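Local coordinates for nitrite transporter NirC (Salmonella enterica subsp. enterica serovar Typhimurium, PDB 4FC4), which carries nitrite across the cytoplasmic membrane in both directions, as a pentameric channel of the formate/nitrite transporter family, at residues B[82-87]-B[103-108]. Numbering follows the deposited sequence.
Sequences GHTMFL and AILPQT
H83 faces L105 and T108 where the helical segments 82-87 and 103-108 run nearly antiparallel, their axes 10.1 Å apart at closest approach and their N-to-C directions 163° apart. The polar link is a hydrogen bond between H83 ND1 and T108 OG1, 2.8 Å long, in which either atom could be the donor. With chi1 at -76°, CG of H83 stands anti to the carbonyl carbon, which carries the ring across to T108, whose CG2 rests over one ring face, 3.3 Å from H83 ND1. The other ring nitrogen, H83 NE2, is hydrogen-bonded to E78 OE1, so the rotation of the ring is fixed. L105 CD2 sits against H83 CB at 3.6 Å and also meets the methyl of T84. L87 and L105 slide past each other in opposite directions, L87 CD1 lying 3.9 Å from L105 CD2; the same methyl also touches I104 CG2. Helix 80-93, the second half of the interrupted membrane helix of the formate/nitrite transporter fold, thus packs against helix 98-125, most of which is predicted to span the membrane; I16 of helix 3-22 touches H83, F27 of helix 24-51 packs on I104 and T108, and helices 150-172 and 219-248 adjoin T84.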
loop_
_atom_site.group_PDB
_atom_site.type_symbol
_atom_site.label_atom_id
_atom_site.label_comp_id
_atom_site.label_asym_id
_atom_site.label_seq_id
_atom_site.Cartn_x
_atom_site.Cartn_y
_atom_site.Cartn_z
ATOM N N GLY B 82 24.955 8.886 -3.330
ATOM C CA GLY B 82 25.090 7.843 -2.296
ATOM C C GLY B 82 26.574 7.610 -2.025
ATOM O O GLY B 82 26.971 7.378 -0.878
ATOM N N HIS B 83 27.386 7.687 -3.081
ATOM C CA HIS B 83 28.822 7.618 -2.929
ATOM C C HIS B 83 29.348 8.629 -1.935
ATOM O O HIS B 83 30.313 8.322 -1.180
ATOM C CB HIS B 83 29.537 7.697 -4.292
ATOM C CG HIS B 83 29.473 6.418 -5.098
ATOM N ND1 HIS B 83 30.316 6.163 -6.106
ATOM C CD2 HIS B 83 28.610 5.308 -5.012
ATOM C CE1 HIS B 83 30.059 4.944 -6.644
ATOM N NE2 HIS B 83 29.008 4.410 -5.974
ATOM N N THR B 84 28.730 9.825 -1.875
ATOM C CA THR B 84 29.238 10.837 -0.919
ATOM C C THR B 84 29.253 10.303 0.530
ATOM O O THR B 84 30.269 10.535 1.270
ATOM C CB THR B 84 28.502 12.193 -0.946
ATOM O OG1 THR B 84 27.176 12.011 -0.493
ATOM C CG2 THR B 84 28.518 12.837 -2.305
ATOM N N MET B 85 28.143 9.620 0.920
ATOM C CA MET B 85 28.047 8.908 2.222
ATOM C C MET B 85 28.940 7.673 2.338
ATOM O O MET B 85 29.684 7.557 3.318
ATOM C CB MET B 85 26.615 8.513 2.568
ATOM C CG MET B 85 26.415 7.820 3.920
ATOM S SD MET B 85 24.629 7.475 4.149
ATOM C CE MET B 85 24.379 6.045 3.103
ATOM N N PHE B 86 28.899 6.784 1.344
ATOM C CA PHE B 86 29.551 5.480 1.454
ATOM C C PHE B 86 31.052 5.680 1.638
ATOM O O PHE B 86 31.716 5.096 2.555
ATOM C CB PHE B 86 29.285 4.604 0.194
ATOM C CG PHE B 86 27.882 4.016 0.101
ATOM C CD1 PHE B 86 27.345 3.223 1.129
ATOM C CD2 PHE B 86 27.091 4.231 -1.045
ATOM C CE1 PHE B 86 26.051 2.667 1.018
ATOM C CE2 PHE B 86 25.801 3.687 -1.158
ATOM C CZ PHE B 86 25.276 2.918 -0.127
ATOM N N LEU B 87 31.589 6.507 0.739
ATOM C CA LEU B 87 33.008 6.766 0.699
ATOM C C LEU B 87 33.488 7.468 1.958
ATOM O O LEU B 87 34.591 7.217 2.413
ATOM C CB LEU B 87 33.382 7.518 -0.567
ATOM C CG LEU B 87 32.990 6.806 -1.869
ATOM C CD1 LEU B 87 33.533 7.586 -3.048
ATOM C CD2 LEU B 87 33.551 5.392 -1.936
ATOM N N ALA B 103 39.244 10.598 -5.749
ATOM C CA ALA B 103 39.460 10.177 -7.127
ATOM C C ALA B 103 38.176 9.545 -7.729
ATOM O O ALA B 103 37.928 9.600 -8.933
ATOM C CB ALA B 103 40.612 9.210 -7.179
ATOM N N ILE B 104 37.342 8.978 -6.870
ATOM C CA ILE B 104 36.202 8.252 -7.325
ATOM C C ILE B 104 34.959 9.129 -7.557
ATOM O O ILE B 104 34.290 8.992 -8.595
ATOM C CB ILE B 104 35.903 7.089 -6.349
ATOM C CG1 ILE B 104 37.076 6.062 -6.383
ATOM C CG2 ILE B 104 34.555 6.486 -6.657
ATOM C CD1 ILE B 104 36.868 4.849 -5.507
ATOM N N LEU B 105 34.645 10.005 -6.592
ATOM C CA LEU B 105 33.415 10.808 -6.629
ATOM C C LEU B 105 33.205 11.506 -7.998
ATOM O O LEU B 105 32.105 11.423 -8.539
ATOM C CB LEU B 105 33.342 11.822 -5.465
ATOM C CG LEU B 105 32.947 11.281 -4.096
ATOM C CD1 LEU B 105 33.102 12.387 -3.083
ATOM C CD2 LEU B 105 31.493 10.710 -4.066
ATOM N N PRO B 106 34.244 12.197 -8.545
ATOM C CA PRO B 106 34.045 12.885 -9.843
ATOM C C PRO B 106 33.734 11.910 -11.011
ATOM O O PRO B 106 32.929 12.232 -11.912
ATOM C CB PRO B 106 35.403 13.626 -10.085
ATOM C CG PRO B 106 36.369 13.062 -9.073
ATOM C CD PRO B 106 35.520 12.580 -7.906
ATOM N N GLN B 107 34.395 10.752 -11.020
ATOM C CA GLN B 107 34.044 9.691 -11.958
ATOM C C GLN B 107 32.568 9.249 -11.849
ATOM O O GLN B 107 31.896 9.087 -12.892
ATOM C CB GLN B 107 34.858 8.450 -11.702
ATOM C CG GLN B 107 36.363 8.599 -11.730
ATOM C CD GLN B 107 37.013 7.221 -11.892
ATOM O OE1 GLN B 107 38.202 7.147 -12.129
ATOM N NE2 GLN B 107 36.203 6.113 -11.775
ATOM N N THR B 108 32.084 9.019 -10.627
ATOM C CA THR B 108 30.710 8.513 -10.466
ATOM C C THR B 108 29.792 9.590 -11.033
ATOM O O THR B 108 28.857 9.320 -11.779
ATOM C CB THR B 108 30.353 8.231 -9.000
ATOM O OG1 THR B 108 31.423 7.525 -8.341
ATOM C CG2 THR B 108 29.006 7.399 -8.898
#